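Local coordinates for Abbfa_003403 (Acinetobacter baumannii, PDB 4ZXH), which is a four-domain nonribosomal peptide synthetase that probably condenses, activates and carries amino-acid building blocks and releases the peptide product through its thioesterase domain, at residues 1137-1149 with 1246-1260. Residues are numbered along the deposited sequence; the frame is centred on the assembly and turned at random.
Sequences CFGGAIAYEISRQ and NGIALQTYFPEPEDF
Tyr1144 of helix 1138-1149 packs closely against Pro1255, Glu1258 and Phe1260, where the chain leaving helix 1246-1251 runs alongside. Its OH donates to Glu1258 O (2.9 Å) on a lone pair in the carbonyl plane. Pro1255 CG borders the same ring at its edge, while Phe1260 turns an edge toward its face in an offset edge-to-face pair, planes at 79°. Ser1147 CB in turn sits over one face of Phe1260, a CH-pi contact 3.7 Å from the ring centroid. The arrangement belongs to the alpha/beta-hydrolase fold of the thioesterase domain: helix 1138-1149 follows a probable nucleophile elbow at Cys1137, and Phe1260 leads into strand 1262-1267. Tyr1253, its ring swung opposite the backbone N (chi1 -176°), reaches across and donates its OH to the anti lone pair of Glu1145 OE1 (2.7 Å). Arg1148 grips that carboxylate side-on through NE and NH2, and Gln1149 NE2 adds a bond to OE2, so four donor atoms fix the buried group. Phe1138 bridges the 11.6 Å between the helix axes, its CE1 3.8 Å from Leu1250 CB. At the looser, partly exposed rim Arg1148 and Glu1258 cross at about a right angle, Arg1148 NE still 5.1 Å from Glu1258 OE1; nearby Glu1256 is exposed and poorly ordered.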
ATOM      1  N   CYS A1137     -34.811 -31.454  11.592  1.00 32.11           N
ATOM      2  CA  CYS A1137     -34.445 -32.372  12.677  1.00 34.01           C
ATOM      3  C   CYS A1137     -35.087 -31.931  14.014  1.00 30.80           C
ATOM      4  O   CYS A1137     -36.295 -31.676  14.090  1.00 32.93           O
ATOM      5  CB  CYS A1137     -32.913 -32.451  12.794  1.00 27.86           C
ATOM      6  SG  CYS A1137     -32.236 -33.769  13.855  1.00 34.73           S
ATOM      7  N   PHE A1138     -34.267 -31.811  15.048  1.00 17.05           N
ATOM      8  CA  PHE A1138     -34.715 -31.441  16.392  1.00 23.23           C
ATOM      9  C   PHE A1138     -35.454 -30.087  16.431  1.00 26.64           C
ATOM     10  O   PHE A1138     -36.348 -29.874  17.257  1.00 24.72           O
ATOM     11  CB  PHE A1138     -33.501 -31.438  17.309  1.00 22.79           C
ATOM     12  CG  PHE A1138     -33.796 -31.133  18.738  1.00 29.78           C
ATOM     13  CD1 PHE A1138     -34.475 -32.037  19.529  1.00 31.09           C
ATOM     14  CD2 PHE A1138     -33.334 -29.953  19.313  1.00 27.98           C
ATOM     15  CE1 PHE A1138     -34.729 -31.756  20.861  1.00 34.21           C
ATOM     16  CE2 PHE A1138     -33.574 -29.669  20.642  1.00 25.53           C
ATOM     17  CZ  PHE A1138     -34.272 -30.571  21.418  1.00 25.76           C
ATOM     18  N   GLY A1139     -35.100 -29.184  15.518  1.00 22.16           N
ATOM     19  CA  GLY A1139     -35.849 -27.944  15.361  1.00 24.44           C
ATOM     20  C   GLY A1139     -37.357 -28.170  15.230  1.00 30.98           C
ATOM     21  O   GLY A1139     -38.149 -27.480  15.873  1.00 32.65           O
ATOM     22  N   GLY A1140     -37.743 -29.142  14.401  1.00 26.19           N
ATOM     23  CA  GLY A1140     -39.124 -29.578  14.304  1.00 33.84           C
ATOM     24  C   GLY A1140     -39.754 -29.917  15.649  1.00 38.44           C
ATOM     25  O   GLY A1140     -40.915 -29.554  15.891  1.00 40.72           O
ATOM     26  N   ALA A1141     -39.003 -30.589  16.530  1.00 31.20           N
ATOM     27  CA  ALA A1141     -39.525 -30.954  17.856  1.00 22.50           C
ATOM     28  C   ALA A1141     -39.735 -29.728  18.757  1.00 29.28           C
ATOM     29  O   ALA A1141     -40.729 -29.646  19.466  1.00 31.74           O
ATOM     30  CB  ALA A1141     -38.620 -31.937  18.527  1.00 22.17           C
ATOM     31  N   ILE A1142     -38.800 -28.781  18.728  1.00 27.69           N
ATOM     32  CA  ILE A1142     -38.981 -27.498  19.402  1.00 23.21           C
ATOM     33  C   ILE A1142     -40.247 -26.806  18.920  1.00 37.39           C
ATOM     34  O   ILE A1142     -41.078 -26.391  19.743  1.00 32.74           O
ATOM     35  CB  ILE A1142     -37.790 -26.576  19.177  1.00 22.10           C
ATOM     36  CG1 ILE A1142     -36.542 -27.175  19.829  1.00 21.45           C
ATOM     37  CG2 ILE A1142     -38.070 -25.193  19.716  1.00 23.14           C
ATOM     38  CD1 ILE A1142     -35.305 -26.364  19.638  1.00 20.53           C
ATOM     39  N   ALA A1143     -40.405 -26.717  17.594  1.00 23.54           N
ATOM     40  CA  ALA A1143     -41.598 -26.122  16.974  1.00 24.63           C
ATOM     41  C   ALA A1143     -42.889 -26.730  17.483  1.00 29.14           C
ATOM     42  O   ALA A1143     -43.874 -26.024  17.709  1.00 27.99           O
ATOM     43  CB  ALA A1143     -41.544 -26.261  15.480  1.00 23.72           C
ATOM     44  N   TYR A1144     -42.876 -28.048  17.660  1.00 33.21           N
ATOM     45  CA  TYR A1144     -44.040 -28.763  18.157  1.00 30.21           C
ATOM     46  C   TYR A1144     -44.379 -28.270  19.549  1.00 32.53           C
ATOM     47  O   TYR A1144     -45.530 -27.917  19.820  1.00 33.71           O
ATOM     48  CB  TYR A1144     -43.777 -30.267  18.157  1.00 34.23           C
ATOM     49  CG  TYR A1144     -44.988 -31.149  18.414  1.00 33.82           C
ATOM     50  CD1 TYR A1144     -45.992 -31.286  17.461  1.00 37.08           C
ATOM     51  CD2 TYR A1144     -45.094 -31.888  19.582  1.00 30.37           C
ATOM     52  CE1 TYR A1144     -47.084 -32.108  17.678  1.00 40.01           C
ATOM     53  CE2 TYR A1144     -46.176 -32.722  19.811  1.00 32.49           C
ATOM     54  CZ  TYR A1144     -47.171 -32.826  18.861  1.00 42.93           C
ATOM     55  OH  TYR A1144     -48.252 -33.657  19.091  1.00 44.65           O
ATOM     56  N   GLU A1145     -43.372 -28.211  20.423  1.00 31.24           N
ATOM     57  CA  GLU A1145     -43.614 -27.794  21.806  1.00 41.26           C
ATOM     58  C   GLU A1145     -43.980 -26.305  21.895  1.00 39.89           C
ATOM     59  O   GLU A1145     -44.783 -25.900  22.739  1.00 36.38           O
ATOM     60  CB  GLU A1145     -42.398 -28.097  22.696  1.00 34.06           C
ATOM     61  CG  GLU A1145     -42.498 -27.531  24.115  1.00 32.29           C
ATOM     62  CD  GLU A1145     -43.665 -28.117  24.922  1.00 43.69           C
ATOM     63  OE1 GLU A1145     -44.162 -29.218  24.575  1.00 41.46           O
ATOM     64  OE2 GLU A1145     -44.079 -27.472  25.914  1.00 43.69           O
ATOM     65  N   ILE A1146     -43.404 -25.492  21.018  1.00 35.87           N
ATOM     66  CA  ILE A1146     -43.782 -24.088  20.968  1.00 37.56           C
ATOM     67  C   ILE A1146     -45.236 -23.959  20.536  1.00 39.63           C
ATOM     68  O   ILE A1146     -45.979 -23.164  21.117  1.00 43.39           O
ATOM     69  CB  ILE A1146     -42.877 -23.293  20.044  1.00 31.63           C
ATOM     70  CG1 ILE A1146     -41.547 -23.051  20.746  1.00 29.31           C
ATOM     71  CG2 ILE A1146     -43.488 -21.965  19.720  1.00 32.64           C
ATOM     72  CD1 ILE A1146     -40.596 -22.239  19.940  1.00 31.20           C
ATOM     73  N   SER A1147     -45.654 -24.762  19.558  1.00 33.81           N
ATOM     74  CA  SER A1147     -47.063 -24.784  19.162  1.00 42.06           C
ATOM     75  C   SER A1147     -47.957 -25.168  20.323  1.00 51.21           C
ATOM     76  O   SER A1147     -48.981 -24.535  20.546  1.00 62.36           O
ATOM     77  CB  SER A1147     -47.302 -25.758  18.022  1.00 43.05           C
ATOM     78  OG  SER A1147     -46.441 -25.486  16.943  1.00 44.50           O
ATOM     79  N   ARG A1148     -47.561 -26.211  21.049  1.00 51.29           N
ATOM     80  CA  ARG A1148     -48.342 -26.736  22.165  1.00 47.87           C
ATOM     81  C   ARG A1148     -48.594 -25.652  23.201  1.00 50.75           C
ATOM     82  O   ARG A1148     -49.674 -25.604  23.803  1.00 61.98           O
ATOM     83  CB  ARG A1148     -47.637 -27.939  22.820  1.00 51.98           C
ATOM     84  CG  ARG A1148     -48.560 -28.800  23.700  1.00 57.57           C
ATOM     85  CD  ARG A1148     -47.821 -29.837  24.557  1.00 60.90           C
ATOM     86  NE  ARG A1148     -46.980 -29.206  25.574  1.00 65.94           N
ATOM     87  CZ  ARG A1148     -47.437 -28.658  26.701  1.00 71.75           C
ATOM     88  NH1 ARG A1148     -48.741 -28.659  26.964  1.00 76.54           N
ATOM     89  NH2 ARG A1148     -46.589 -28.102  27.566  1.00 64.93           N
ATOM     90  N   GLN A1149     -47.611 -24.776  23.397  1.00 48.14           N
ATOM     91  CA  GLN A1149     -47.732 -23.702  24.383  1.00 40.81           C
ATOM     92  C   GLN A1149     -48.538 -22.509  23.864  1.00 48.67           C
ATOM     93  O   GLN A1149     -49.308 -21.918  24.618  1.00 54.56           O
ATOM     94  CB  GLN A1149     -46.352 -23.230  24.840  1.00 39.39           C
ATOM     95  CG  GLN A1149     -45.542 -24.277  25.585  1.00 38.55           C
ATOM     96  CD  GLN A1149     -44.376 -23.672  26.359  1.00 44.19           C
ATOM     97  OE1 GLN A1149     -44.320 -22.463  26.575  1.00 52.24           O
ATOM     98  NE2 GLN A1149     -43.440 -24.516  26.783  1.00 41.06           N
ATOM     99  N   ASN A1246     -29.034 -29.983  24.336  1.00 25.35           N
ATOM    100  CA  ASN A1246     -30.126 -30.346  23.450  1.00 21.06           C
ATOM    101  C   ASN A1246     -30.337 -31.852  23.462  1.00 27.83           C
ATOM    102  O   ASN A1246     -31.471 -32.321  23.350  1.00 28.41           O
ATOM    103  CB  ASN A1246     -29.861 -29.832  22.043  1.00 24.73           C
ATOM    104  CG  ASN A1246     -30.097 -28.330  21.921  1.00 28.74           C
ATOM    105  OD1 ASN A1246     -30.867 -27.739  22.693  1.00 25.51           O
ATOM    106  ND2 ASN A1246     -29.447 -27.707  20.938  1.00 31.32           N
ATOM    107  N   GLY A1247     -29.251 -32.608  23.633  1.00 24.02           N
ATOM    108  CA  GLY A1247     -29.359 -34.056  23.732  1.00 21.74           C
ATOM    109  C   GLY A1247     -30.228 -34.483  24.904  1.00 32.04           C
ATOM    110  O   GLY A1247     -31.179 -35.241  24.744  1.00 39.81           O
ATOM    111  N   ILE A1248     -29.879 -33.996  26.090  1.00 27.88           N
ATOM    112  CA  ILE A1248     -30.640 -34.230  27.304  1.00 28.81           C
ATOM    113  C   ILE A1248     -32.083 -33.742  27.150  1.00 34.47           C
ATOM    114  O   ILE A1248     -33.013 -34.353  27.682  1.00 31.26           O
ATOM    115  CB  ILE A1248     -29.974 -33.519  28.490  1.00 29.62           C
ATOM    116  CG1 ILE A1248     -28.554 -34.039  28.681  1.00 41.54           C
ATOM    117  CG2 ILE A1248     -30.740 -33.732  29.734  1.00 30.12           C
ATOM    118  CD1 ILE A1248     -27.750 -33.249  29.716  1.00 51.31           C
ATOM    119  N   ALA A1249     -32.277 -32.646  26.411  1.00 26.98           N
ATOM    120  CA  ALA A1249     -33.620 -32.134  26.205  1.00 26.87           C
ATOM    121  C   ALA A1249     -34.422 -33.139  25.394  1.00 34.03           C
ATOM    122  O   ALA A1249     -35.550 -33.492  25.759  1.00 42.55           O
ATOM    123  CB  ALA A1249     -33.590 -30.789  25.519  1.00 24.81           C
ATOM    124  N   LEU A1250     -33.823 -33.613  24.303  1.00 28.96           N
ATOM    125  CA  LEU A1250     -34.438 -34.653  23.484  1.00 26.92           C
ATOM    126  C   LEU A1250     -34.776 -35.879  24.328  1.00 34.81           C
ATOM    127  O   LEU A1250     -35.888 -36.411  24.260  1.00 34.10           O
ATOM    128  CB  LEU A1250     -33.514 -35.063  22.336  1.00 33.08           C
ATOM    129  CG  LEU A1250     -34.108 -36.102  21.384  1.00 35.27           C
ATOM    130  CD1 LEU A1250     -35.464 -35.582  20.913  1.00 46.25           C
ATOM    131  CD2 LEU A1250     -33.199 -36.329  20.187  1.00 24.89           C
ATOM    132  N   GLN A1251     -33.795 -36.287  25.129  1.00 29.47           N
ATOM    133  CA  GLN A1251     -33.844 -37.475  25.953  1.00 27.02           C
ATOM    134  C   GLN A1251     -34.983 -37.445  26.960  1.00 35.75           C
ATOM    135  O   GLN A1251     -35.413 -38.489  27.433  1.00 39.52           O
ATOM    136  CB  GLN A1251     -32.513 -37.624  26.676  1.00 40.06           C
ATOM    137  CG  GLN A1251     -32.150 -39.024  27.085  1.00 61.84           C
ATOM    138  CD  GLN A1251     -30.652 -39.162  27.305  1.00 72.15           C
ATOM    139  OE1 GLN A1251     -29.868 -38.326  26.834  1.00 55.52           O
ATOM    140  NE2 GLN A1251     -30.244 -40.211  28.033  1.00 80.55           N
ATOM    141  N   THR A1252     -35.481 -36.251  27.281  1.00 33.39           N
ATOM    142  CA  THR A1252     -36.523 -36.116  28.306  1.00 31.85           C
ATOM    143  C   THR A1252     -37.834 -35.459  27.821  1.00 31.35           C
ATOM    144  O   THR A1252     -38.604 -34.929  28.629  1.00 45.22           O
ATOM    145  CB  THR A1252     -35.991 -35.308  29.512  1.00 35.91           C
ATOM    146  OG1 THR A1252     -35.579 -34.011  29.074  1.00 38.94           O
ATOM    147  CG2 THR A1252     -34.798 -36.016  30.158  1.00 32.51           C
ATOM    148  N   TYR A1253     -38.097 -35.512  26.516  1.00 29.90           N
ATOM    149  CA  TYR A1253     -39.289 -34.900  25.930  1.00 30.11           C
ATOM    150  C   TYR A1253     -40.245 -35.934  25.319  1.00 36.31           C
ATOM    151  O   TYR A1253     -39.949 -36.500  24.267  1.00 44.73           O
ATOM    152  CB  TYR A1253     -38.881 -33.874  24.865  1.00 29.18           C
ATOM    153  CG  TYR A1253     -40.062 -33.138  24.281  1.00 39.61           C
ATOM    154  CD1 TYR A1253     -40.948 -32.469  25.108  1.00 41.04           C
ATOM    155  CD2 TYR A1253     -40.289 -33.099  22.907  1.00 43.34           C
ATOM    156  CE1 TYR A1253     -42.038 -31.791  24.601  1.00 45.39           C
ATOM    157  CE2 TYR A1253     -41.391 -32.415  22.384  1.00 48.37           C
ATOM    158  CZ  TYR A1253     -42.264 -31.763  23.251  1.00 49.56           C
ATOM    159  OH  TYR A1253     -43.364 -31.075  22.790  1.00 54.54           O
ATOM    160  N   PHE A1254     -41.384 -36.186  25.966  1.00 40.28           N
ATOM    161  CA  PHE A1254     -42.345 -37.164  25.437  1.00 38.54           C
ATOM    162  C   PHE A1254     -43.789 -36.686  25.551  1.00 40.59           C
ATOM    163  O   PHE A1254     -44.525 -37.106  26.444  1.00 47.13           O
ATOM    164  CB  PHE A1254     -42.138 -38.505  26.134  1.00 34.57           C
ATOM    165  CG  PHE A1254     -40.724 -38.964  26.072  1.00 38.56           C
ATOM    166  CD1 PHE A1254     -40.195 -39.449  24.877  1.00 31.59           C
ATOM    167  CD2 PHE A1254     -39.888 -38.826  27.171  1.00 33.59           C
ATOM    168  CE1 PHE A1254     -38.868 -39.827  24.789  1.00 30.47           C
ATOM    169  CE2 PHE A1254     -38.557 -39.199  27.095  1.00 38.51           C
ATOM    170  CZ  PHE A1254     -38.041 -39.700  25.901  1.00 35.36           C
ATOM    171  N   PRO A1255     -44.200 -35.802  24.621  1.00 41.07           N
ATOM    172  CA  PRO A1255     -45.502 -35.127  24.667  1.00 36.06           C
ATOM    173  C   PRO A1255     -46.636 -36.056  24.284  1.00 44.21           C
ATOM    174  O   PRO A1255     -46.466 -36.877  23.388  1.00 47.33           O
ATOM    175  CB  PRO A1255     -45.353 -34.006  23.637  1.00 37.73           C
ATOM    176  CG  PRO A1255     -44.375 -34.543  22.646  1.00 32.35           C
ATOM    177  CD  PRO A1255     -43.412 -35.395  23.436  1.00 42.75           C
ATOM    178  N   GLU A1256     -47.766 -35.934  24.970  1.00 55.14           N
ATOM    179  CA  GLU A1256     -48.973 -36.669  24.607  1.00 66.22           C
ATOM    180  C   GLU A1256     -49.451 -36.202  23.231  1.00 62.89           C
ATOM    181  O   GLU A1256     -49.121 -35.093  22.797  1.00 64.45           O
ATOM    182  CB  GLU A1256     -50.069 -36.493  25.674  1.00 81.58           C
ATOM    183  CG  GLU A1256     -49.757 -37.146  27.036  1.00 98.69           C
ATOM    184  CD  GLU A1256     -48.917 -36.265  27.966  1.00112.44           C
ATOM    185  OE1 GLU A1256     -48.535 -35.150  27.550  1.00120.37           O
ATOM    186  OE2 GLU A1256     -48.634 -36.692  29.113  1.00113.56           O
ATOM    187  N   PRO A1257     -50.198 -37.059  22.519  1.00 56.39           N
ATOM    188  CA  PRO A1257     -50.630 -36.706  21.161  1.00 48.77           C
ATOM    189  C   PRO A1257     -51.450 -35.420  21.097  1.00 50.19           C
ATOM    190  O   PRO A1257     -52.266 -35.166  21.973  1.00 56.64           O
ATOM    191  CB  PRO A1257     -51.472 -37.912  20.744  1.00 42.95           C
ATOM    192  CG  PRO A1257     -50.877 -39.058  21.517  1.00 42.99           C
ATOM    193  CD  PRO A1257     -50.522 -38.459  22.854  1.00 48.47           C
ATOM    194  N   GLU A1258     -51.209 -34.615  20.070  1.00 51.58           N
ATOM    195  CA  GLU A1258     -51.941 -33.367  19.855  1.00 60.14           C
ATOM    196  C   GLU A1258     -51.876 -32.977  18.381  1.00 55.39           C
ATOM    197  O   GLU A1258     -50.805 -33.011  17.777  1.00 49.47           O
ATOM    198  CB  GLU A1258     -51.380 -32.240  20.729  1.00 64.31           C
ATOM    199  CG  GLU A1258     -52.208 -30.959  20.659  1.00 71.85           C
ATOM    200  CD  GLU A1258     -51.909 -30.000  21.796  1.00 71.45           C
ATOM    201  OE1 GLU A1258     -51.050 -30.344  22.641  1.00 67.37           O
ATOM    202  OE2 GLU A1258     -52.547 -28.919  21.850  1.00 70.44           O
ATOM    203  N   ASP A1259     -53.016 -32.610  17.804  1.00 56.14           N
ATOM    204  CA  ASP A1259     -53.063 -32.309  16.375  1.00 55.93           C
ATOM    205  C   ASP A1259     -52.768 -30.852  16.055  1.00 52.46           C
ATOM    206  O   ASP A1259     -53.417 -29.943  16.556  1.00 56.44           O
ATOM    207  CB  ASP A1259     -54.418 -32.689  15.784  1.00 65.69           C
ATOM    208  CG  ASP A1259     -54.553 -34.180  15.554  1.00 74.77           C
ATOM    209  OD1 ASP A1259     -53.630 -34.935  15.948  1.00 75.94           O
ATOM    210  OD2 ASP A1259     -55.577 -34.594  14.963  1.00 77.73           O
ATOM    211  N   PHE A1260     -51.752 -30.655  15.227  1.00 49.90           N
ATOM    212  CA  PHE A1260     -51.443 -29.362  14.655  1.00 45.57           C
ATOM    213  C   PHE A1260     -51.375 -29.549  13.152  1.00 47.45           C
ATOM    214  O   PHE A1260     -51.070 -30.644  12.686  1.00 52.08           O
ATOM    215  CB  PHE A1260     -50.118 -28.821  15.191  1.00 47.55           C
ATOM    216  CG  PHE A1260     -50.155 -28.449  16.633  1.00 55.67           C
ATOM    217  CD1 PHE A1260     -50.640 -27.212  17.027  1.00 59.33           C
ATOM    218  CD2 PHE A1260     -49.674 -29.315  17.599  1.00 58.55           C
ATOM    219  CE1 PHE A1260     -50.673 -26.855  18.364  1.00 62.24           C
ATOM    220  CE2 PHE A1260     -49.701 -28.965  18.940  1.00 60.12           C
ATOM    221  CZ  PHE A1260     -50.200 -27.734  19.323  1.00 60.03           C
TER